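Local coordinates for conserved exported protein (Bacteroides fragilis, PDB 3CLW), which probably hydrolyses O-glycosidic bonds in carbohydrates, although its substrate is unknown, at residues A205-S219 and G260-N272. Sequence-based numbering, arbitrary orientation.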
ATOM      1  N   ALA A 205      -6.674  19.029  13.719  1.00 35.34           N
ATOM      2  CA  ALA A 205      -5.998  19.478  14.935  1.00 35.42           C
ATOM      3  C   ALA A 205      -5.323  18.308  15.644  1.00 34.99           C
ATOM      4  O   ALA A 205      -4.197  18.434  16.118  1.00 35.65           O
ATOM      5  CB  ALA A 205      -6.946  20.246  15.876  1.00 34.61           C
ATOM      6  N   ASP A 206      -6.007  17.170  15.701  1.00 35.36           N
ATOM      7  CA  ASP A 206      -5.451  15.940  16.272  1.00 36.15           C
ATOM      8  C   ASP A 206      -4.205  15.496  15.491  1.00 36.17           C
ATOM      9  O   ASP A 206      -3.160  15.238  16.065  1.00 35.81           O
ATOM     10  CB  ASP A 206      -6.513  14.840  16.278  1.00 36.59           C
ATOM     11  CG  ASP A 206      -7.746  15.210  17.119  1.00 38.40           C
ATOM     12  OD1 ASP A 206      -7.612  15.950  18.129  1.00 40.83           O
ATOM     13  OD2 ASP A 206      -8.860  14.761  16.769  1.00 39.38           O
ATOM     14  N   LEU A 207      -4.333  15.470  14.172  1.00 35.85           N
ATOM     15  CA  LEU A 207      -3.270  15.034  13.302  1.00 35.79           C
ATOM     16  C   LEU A 207      -2.039  15.911  13.455  1.00 36.30           C
ATOM     17  O   LEU A 207      -0.904  15.409  13.509  1.00 35.39           O
ATOM     18  CB  LEU A 207      -3.757  15.027  11.842  1.00 35.09           C
ATOM     19  CG  LEU A 207      -4.793  13.941  11.524  1.00 36.02           C
ATOM     20  CD1 LEU A 207      -5.324  14.092  10.106  1.00 36.30           C
ATOM     21  CD2 LEU A 207      -4.241  12.524  11.745  1.00 35.18           C
ATOM     22  N   TYR A 208      -2.272  17.229  13.519  1.00 36.23           N
ATOM     23  CA  TYR A 208      -1.201  18.201  13.664  1.00 35.62           C
ATOM     24  C   TYR A 208      -0.433  17.968  14.963  1.00 34.80           C
ATOM     25  O   TYR A 208       0.802  17.999  14.975  1.00 34.58           O
ATOM     26  CB  TYR A 208      -1.752  19.652  13.547  1.00 36.87           C
ATOM     27  CG  TYR A 208      -0.714  20.724  13.792  1.00 36.92           C
ATOM     28  CD1 TYR A 208      -0.108  21.384  12.743  1.00 36.88           C
ATOM     29  CD2 TYR A 208      -0.324  21.052  15.099  1.00 40.40           C
ATOM     30  CE1 TYR A 208       0.859  22.373  12.981  1.00 39.67           C
ATOM     31  CE2 TYR A 208       0.645  22.031  15.357  1.00 38.57           C
ATOM     32  CZ  TYR A 208       1.226  22.684  14.301  1.00 39.55           C
ATOM     33  OH  TYR A 208       2.176  23.656  14.564  1.00 39.87           O
ATOM     34  N   ARG A 209      -1.151  17.714  16.044  1.00 34.93           N
ATOM     35  CA  ARG A 209      -0.507  17.445  17.322  1.00 37.22           C
ATOM     36  C   ARG A 209       0.324  16.178  17.287  1.00 36.54           C
ATOM     37  O   ARG A 209       1.425  16.169  17.814  1.00 37.70           O
ATOM     38  CB  ARG A 209      -1.505  17.360  18.491  1.00 37.12           C
ATOM     39  CG  ARG A 209      -1.997  18.683  19.008  1.00 40.27           C
ATOM     40  CD  ARG A 209      -2.683  18.538  20.376  1.00 40.34           C
ATOM     41  NE  ARG A 209      -1.743  18.392  21.505  1.00 43.47           N
ATOM     42  CZ  ARG A 209      -2.113  18.043  22.743  1.00 43.75           C
ATOM     43  NH1 ARG A 209      -3.386  17.776  23.035  1.00 42.47           N
ATOM     44  NH2 ARG A 209      -1.210  17.960  23.698  1.00 44.51           N
ATOM     45  N   MET A 210      -0.206  15.110  16.674  1.00 36.13           N
ATOM     46  CA  MET A 210       0.529  13.877  16.568  1.00 34.64           C
ATOM     47  C   MET A 210       1.813  14.123  15.780  1.00 34.78           C
ATOM     48  O   MET A 210       2.887  13.696  16.184  1.00 34.42           O
ATOM     49  CB  MET A 210      -0.339  12.754  15.980  1.00 34.99           C
ATOM     50  CG  MET A 210      -1.231  11.990  17.045  1.00 34.42           C
ATOM     51  SD  MET A 210      -0.401  11.589  18.624  1.00 30.30           S
ATOM     52  CE  MET A 210       1.029  10.693  17.955  1.00 31.60           C
ATOM     53  N   VAL A 211       1.723  14.868  14.684  1.00 35.21           N
ATOM     54  CA  VAL A 211       2.933  15.200  13.934  1.00 35.46           C
ATOM     55  C   VAL A 211       3.930  15.980  14.806  1.00 35.35           C
ATOM     56  O   VAL A 211       5.100  15.645  14.873  1.00 35.03           O
ATOM     57  CB  VAL A 211       2.626  15.947  12.623  1.00 35.39           C
ATOM     58  CG1 VAL A 211       3.921  16.382  11.946  1.00 35.22           C
ATOM     59  CG2 VAL A 211       1.833  15.050  11.695  1.00 36.46           C
ATOM     60  N   GLU A 212       3.431  16.983  15.509  1.00 36.13           N
ATOM     61  CA  GLU A 212       4.250  17.823  16.345  1.00 36.82           C
ATOM     62  C   GLU A 212       4.951  16.989  17.416  1.00 36.04           C
ATOM     63  O   GLU A 212       6.172  17.094  17.593  1.00 36.26           O
ATOM     64  CB  GLU A 212       3.365  18.917  16.960  1.00 36.30           C
ATOM     65  CG  GLU A 212       4.010  19.812  17.997  1.00 37.99           C
ATOM     66  CD  GLU A 212       3.055  20.977  18.391  1.00 40.65           C
ATOM     67  OE1 GLU A 212       1.879  20.728  18.813  1.00 41.98           O
ATOM     68  OE2 GLU A 212       3.478  22.142  18.225  1.00 45.67           O
ATOM     69  N   GLU A 213       4.191  16.147  18.117  1.00 35.56           N
ATOM     70  CA  GLU A 213       4.780  15.325  19.175  1.00 35.41           C
ATOM     71  C   GLU A 213       5.748  14.241  18.650  1.00 35.20           C
ATOM     72  O   GLU A 213       6.817  13.988  19.252  1.00 34.90           O
ATOM     73  CB  GLU A 213       3.685  14.717  20.058  1.00 35.66           C
ATOM     74  CG  GLU A 213       2.839  15.743  20.807  1.00 37.85           C
ATOM     75  CD  GLU A 213       3.643  16.685  21.716  1.00 40.59           C
ATOM     76  OE1 GLU A 213       4.702  16.311  22.263  1.00 42.56           O
ATOM     77  OE2 GLU A 213       3.188  17.832  21.905  1.00 46.32           O
ATOM     78  N   LEU A 214       5.380  13.599  17.542  1.00 34.50           N
ATOM     79  CA  LEU A 214       6.286  12.608  16.914  1.00 34.06           C
ATOM     80  C   LEU A 214       7.575  13.284  16.475  1.00 33.97           C
ATOM     81  O   LEU A 214       8.650  12.779  16.706  1.00 34.94           O
ATOM     82  CB  LEU A 214       5.620  11.928  15.722  1.00 32.68           C
ATOM     83  CG  LEU A 214       4.782  10.709  16.093  1.00 33.06           C
ATOM     84  CD1 LEU A 214       3.827  10.430  14.957  1.00 30.19           C
ATOM     85  CD2 LEU A 214       5.710   9.495  16.392  1.00 30.96           C
ATOM     86  N   ASP A 215       7.452  14.446  15.850  1.00 34.87           N
ATOM     87  CA  ASP A 215       8.617  15.227  15.433  1.00 34.80           C
ATOM     88  C   ASP A 215       9.584  15.426  16.593  1.00 34.58           C
ATOM     89  O   ASP A 215      10.756  15.148  16.471  1.00 35.35           O
ATOM     90  CB  ASP A 215       8.177  16.561  14.850  1.00 34.25           C
ATOM     91  CG  ASP A 215       9.344  17.396  14.363  1.00 36.66           C
ATOM     92  OD1 ASP A 215       9.909  17.080  13.288  1.00 34.71           O
ATOM     93  OD2 ASP A 215       9.682  18.383  15.060  1.00 39.19           O
ATOM     94  N   LYS A 216       9.076  15.886  17.723  1.00 34.76           N
ATOM     95  CA  LYS A 216       9.879  16.111  18.914  1.00 34.89           C
ATOM     96  C   LYS A 216      10.501  14.810  19.454  1.00 34.68           C
ATOM     97  O   LYS A 216      11.688  14.754  19.789  1.00 34.52           O
ATOM     98  CB  LYS A 216       8.984  16.766  19.968  1.00 34.87           C
ATOM     99  CG  LYS A 216       9.637  17.074  21.305  1.00 39.42           C
ATOM    100  CD  LYS A 216       8.536  17.606  22.235  1.00 46.58           C
ATOM    101  CE  LYS A 216       9.062  18.149  23.565  1.00 51.51           C
ATOM    102  NZ  LYS A 216       8.161  19.279  24.058  1.00 51.12           N
ATOM    103  N   ALA A 217       9.685  13.766  19.552  1.00 34.41           N
ATOM    104  CA  ALA A 217      10.143  12.457  20.030  1.00 33.41           C
ATOM    105  C   ALA A 217      11.239  11.839  19.121  1.00 33.14           C
ATOM    106  O   ALA A 217      12.220  11.264  19.614  1.00 33.51           O
ATOM    107  CB  ALA A 217       8.917  11.530  20.178  1.00 32.48           C
ATOM    108  N   ILE A 218      11.101  11.986  17.806  1.00 34.07           N
ATOM    109  CA  ILE A 218      12.110  11.449  16.871  1.00 34.73           C
ATOM    110  C   ILE A 218      13.459  12.175  17.015  1.00 36.33           C
ATOM    111  O   ILE A 218      14.525  11.556  16.859  1.00 35.21           O
ATOM    112  CB  ILE A 218      11.636  11.528  15.389  1.00 35.22           C
ATOM    113  CG1 ILE A 218      10.561  10.471  15.098  1.00 34.44           C
ATOM    114  CG2 ILE A 218      12.851  11.420  14.374  1.00 34.07           C
ATOM    115  CD1 ILE A 218       9.783  10.710  13.776  1.00 32.94           C
ATOM    116  N   SER A 219      13.387  13.487  17.299  1.00 36.80           N
ATOM    117  CA  SER A 219      14.569  14.325  17.453  1.00 37.62           C
ATOM    118  C   SER A 219      15.287  13.950  18.731  1.00 38.14           C
ATOM    119  O   SER A 219      16.505  13.770  18.709  1.00 38.25           O
ATOM    120  CB  SER A 219      14.211  15.832  17.404  1.00 37.94           C
ATOM    121  OG  SER A 219      13.881  16.236  16.082  1.00 37.80           O
ATOM    122  N   GLY A 260      -1.324  26.871   5.232  1.00 48.37           N
ATOM    123  CA  GLY A 260      -2.513  26.135   5.656  1.00 46.01           C
ATOM    124  C   GLY A 260      -2.697  26.195   7.156  1.00 45.09           C
ATOM    125  O   GLY A 260      -1.723  26.228   7.898  1.00 44.20           O
ATOM    126  N   GLN A 261      -3.947  26.197   7.606  1.00 44.37           N
ATOM    127  CA  GLN A 261      -4.251  26.282   9.038  1.00 44.92           C
ATOM    128  C   GLN A 261      -3.473  25.289   9.897  1.00 44.76           C
ATOM    129  O   GLN A 261      -3.056  25.593  11.023  1.00 45.20           O
ATOM    130  CB  GLN A 261      -5.734  26.039   9.276  1.00 45.34           C
ATOM    131  CG  GLN A 261      -6.191  26.431  10.680  1.00 47.51           C
ATOM    132  CD  GLN A 261      -7.657  26.101  10.925  1.00 49.04           C
ATOM    133  OE1 GLN A 261      -8.420  25.865   9.983  1.00 49.98           O
ATOM    134  NE2 GLN A 261      -8.047  26.058  12.189  1.00 47.65           N
ATOM    135  N   TYR A 262      -3.311  24.080   9.379  1.00 43.69           N
ATOM    136  CA  TYR A 262      -2.624  23.059  10.127  1.00 42.44           C
ATOM    137  C   TYR A 262      -1.435  22.568   9.335  1.00 41.73           C
ATOM    138  O   TYR A 262      -1.211  21.363   9.231  1.00 41.86           O
ATOM    139  CB  TYR A 262      -3.571  21.915  10.410  1.00 42.00           C
ATOM    140  CG  TYR A 262      -4.779  22.281  11.213  1.00 41.15           C
ATOM    141  CD1 TYR A 262      -4.705  22.404  12.591  1.00 40.88           C
ATOM    142  CD2 TYR A 262      -6.017  22.481  10.593  1.00 43.30           C
ATOM    143  CE1 TYR A 262      -5.826  22.729  13.340  1.00 40.41           C
ATOM    144  CE2 TYR A 262      -7.156  22.791  11.338  1.00 42.69           C
ATOM    145  CZ  TYR A 262      -7.031  22.916  12.712  1.00 41.14           C
ATOM    146  OH  TYR A 262      -8.121  23.215  13.465  1.00 42.62           O
ATOM    147  N   SER A 263      -0.699  23.507   8.758  1.00 40.43           N
ATOM    148  CA  SER A 263       0.464  23.179   7.944  1.00 39.91           C
ATOM    149  C   SER A 263       1.495  22.433   8.783  1.00 39.85           C
ATOM    150  O   SER A 263       1.860  22.893   9.870  1.00 38.80           O
ATOM    151  CB  SER A 263       1.093  24.431   7.310  1.00 39.60           C
ATOM    152  OG  SER A 263       2.152  24.080   6.422  1.00 36.85           O
ATOM    153  N   VAL A 264       1.948  21.280   8.267  1.00 40.16           N
ATOM    154  CA  VAL A 264       2.947  20.444   8.957  1.00 39.19           C
ATOM    155  C   VAL A 264       4.310  20.512   8.278  1.00 39.64           C
ATOM    156  O   VAL A 264       5.279  19.912   8.739  1.00 39.70           O
ATOM    157  CB  VAL A 264       2.465  18.972   9.081  1.00 40.01           C
ATOM    158  CG1 VAL A 264       1.259  18.893  10.004  1.00 38.65           C
ATOM    159  CG2 VAL A 264       2.137  18.343   7.699  1.00 38.27           C
ATOM    160  N   LEU A 265       4.385  21.282   7.196  1.00 39.69           N
ATOM    161  CA  LEU A 265       5.558  21.329   6.315  1.00 39.50           C
ATOM    162  C   LEU A 265       6.838  21.704   7.060  1.00 39.63           C
ATOM    163  O   LEU A 265       7.913  21.236   6.716  1.00 39.35           O
ATOM    164  CB  LEU A 265       5.316  22.291   5.131  1.00 40.03           C
ATOM    165  CG  LEU A 265       4.271  21.930   4.045  1.00 40.08           C
ATOM    166  CD1 LEU A 265       4.241  23.020   2.961  1.00 38.71           C
ATOM    167  CD2 LEU A 265       4.487  20.523   3.400  1.00 39.18           C
ATOM    168  N   LYS A 266       6.689  22.505   8.109  1.00 39.71           N
ATOM    169  CA  LYS A 266       7.786  22.986   8.944  1.00 40.34           C
ATOM    170  C   LYS A 266       8.481  21.922   9.791  1.00 39.80           C
ATOM    171  O   LYS A 266       9.615  22.122  10.239  1.00 39.77           O
ATOM    172  CB  LYS A 266       7.257  24.068   9.887  1.00 41.09           C
ATOM    173  CG  LYS A 266       6.160  23.578  10.864  1.00 42.72           C
ATOM    174  CD  LYS A 266       5.433  24.773  11.501  1.00 42.07           C
ATOM    175  CE  LYS A 266       4.407  24.316  12.538  1.00 44.41           C
ATOM    176  NZ  LYS A 266       3.576  25.426  13.133  1.00 44.56           N
ATOM    177  N   PHE A 267       7.789  20.820  10.075  1.00 39.27           N
ATOM    178  CA  PHE A 267       8.340  19.804  10.952  1.00 37.91           C
ATOM    179  C   PHE A 267       9.455  19.040  10.255  1.00 37.97           C
ATOM    180  O   PHE A 267       9.261  18.478   9.186  1.00 37.76           O
ATOM    181  CB  PHE A 267       7.245  18.903  11.483  1.00 37.41           C
ATOM    182  CG  PHE A 267       6.296  19.608  12.428  1.00 37.22           C
ATOM    183  CD1 PHE A 267       6.723  20.020  13.698  1.00 36.81           C
ATOM    184  CD2 PHE A 267       5.001  19.898  12.041  1.00 34.57           C
ATOM    185  CE1 PHE A 267       5.848  20.689  14.571  1.00 33.63           C
ATOM    186  CE2 PHE A 267       4.125  20.555  12.919  1.00 33.88           C
ATOM    187  CZ  PHE A 267       4.553  20.940  14.177  1.00 33.74           C
ATOM    188  N   LYS A 268      10.632  19.111  10.860  1.00 37.97           N
ATOM    189  CA  LYS A 268      11.881  18.483  10.395  1.00 39.32           C
ATOM    190  C   LYS A 268      11.715  16.980  10.078  1.00 38.11           C
ATOM    191  O   LYS A 268      12.272  16.475   9.109  1.00 37.12           O
ATOM    192  CB  LYS A 268      12.920  18.670  11.511  1.00 39.88           C
ATOM    193  CG  LYS A 268      14.322  18.145  11.271  1.00 43.79           C
ATOM    194  CD  LYS A 268      15.078  17.979  12.610  1.00 42.41           C
ATOM    195  CE  LYS A 268      16.516  17.399  12.399  1.00 46.29           C
ATOM    196  NZ  LYS A 268      17.154  16.730  13.640  1.00 47.63           N
ATOM    197  N   ASN A 269      10.956  16.270  10.906  1.00 37.39           N
ATOM    198  CA  ASN A 269      10.909  14.803  10.798  1.00 36.55           C
ATOM    199  C   ASN A 269       9.690  14.291  10.051  1.00 36.48           C
ATOM    200  O   ASN A 269       9.427  13.082  10.033  1.00 35.91           O
ATOM    201  CB  ASN A 269      11.045  14.144  12.174  1.00 35.74           C
ATOM    202  CG  ASN A 269      12.363  14.448  12.815  1.00 34.95           C
ATOM    203  OD1 ASN A 269      13.408  14.227  12.207  1.00 32.51           O
ATOM    204  ND2 ASN A 269      12.334  14.948  14.050  1.00 31.83           N
ATOM    205  N   LEU A 270       8.956  15.224   9.439  1.00 36.46           N
ATOM    206  CA  LEU A 270       7.845  14.879   8.561  1.00 36.20           C
ATOM    207  C   LEU A 270       8.397  14.240   7.304  1.00 36.52           C
ATOM    208  O   LEU A 270       9.334  14.768   6.697  1.00 37.10           O
ATOM    209  CB  LEU A 270       7.052  16.115   8.158  1.00 35.80           C
ATOM    210  CG  LEU A 270       5.790  15.872   7.293  1.00 35.90           C
ATOM    211  CD1 LEU A 270       4.576  15.405   8.107  1.00 31.36           C
ATOM    212  CD2 LEU A 270       5.446  17.137   6.442  1.00 35.73           C
ATOM    213  N   PHE A 271       7.815  13.109   6.913  1.00 35.93           N
ATOM    214  CA  PHE A 271       8.014  12.607   5.575  1.00 34.94           C
ATOM    215  C   PHE A 271       7.202  13.483   4.632  1.00 35.31           C
ATOM    216  O   PHE A 271       5.968  13.581   4.774  1.00 35.08           O
ATOM    217  CB  PHE A 271       7.562  11.151   5.484  1.00 34.71           C
ATOM    218  CG  PHE A 271       7.747  10.544   4.126  1.00 34.38           C
ATOM    219  CD1 PHE A 271       8.847  10.894   3.322  1.00 34.06           C
ATOM    220  CD2 PHE A 271       6.851   9.568   3.661  1.00 37.04           C
ATOM    221  CE1 PHE A 271       9.024  10.306   2.067  1.00 33.62           C
ATOM    222  CE2 PHE A 271       7.024   8.990   2.397  1.00 32.91           C
ATOM    223  CZ  PHE A 271       8.100   9.379   1.604  1.00 32.65           C
ATOM    224  N   ASN A 272       7.885  14.106   3.665  1.00 34.66           N
ATOM    225  CA  ASN A 272       7.259  15.092   2.802  1.00 35.24           C
ATOM    226  C   ASN A 272       6.475  14.410   1.687  1.00 34.95           C
ATOM    227  O   ASN A 272       6.930  14.309   0.540  1.00 35.14           O
ATOM    228  CB  ASN A 272       8.310  16.092   2.250  1.00 35.81           C
ATOM    229  CG  ASN A 272       7.698  17.180   1.354  1.00 35.91           C
ATOM    230  OD1 ASN A 272       6.566  17.622   1.565  1.00 34.24           O
ATOM    231  ND2 ASN A 272       8.458  17.605   0.350  1.00 34.91           N
TER
HETATM  232  O   HOH W   1      10.793  20.533  13.442  1.00 32.15           O
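Y262 begins the contact by laying one ring face over the backbone N of A205, its CE1 3.7 Å from A205 CB. The carbonyl oxygens of Y262 and S263 then lie at the edge of the Y208 ring, near its plane. V264 packs CG1 against Y208 CD1 and V211 CG1. K266 reaches the phenol with an extended chain, and its NZ donates to Y208 OH at 2.7 Å. F267 packs against Y208, V211 and E212: its edge meets the face of Y208 in an offset edge-to-face pair (planes at 67°), V211 CG1 touches its CD2 at 3.7 Å, and E212 CA sits over its face as a CH-pi contact. A water links K268 N to D215 OD2. With D215 CG anti to the backbone N (chi1 -178°), OD1 accepts a hydrogen bond from N269 N of the type I turn F267-L270, 2.7 Å away. N269 ND2 bonds both D215 O and S219 OG, each 2.9 Å away and near its amide plane, while I218 CG2 presses on the amide carbon. Thus the loop entering strand 270-276 is fastened along helix 204-221, consistent with the outer helices around the TIM barrel expected of family 30 glycoside hydrolases.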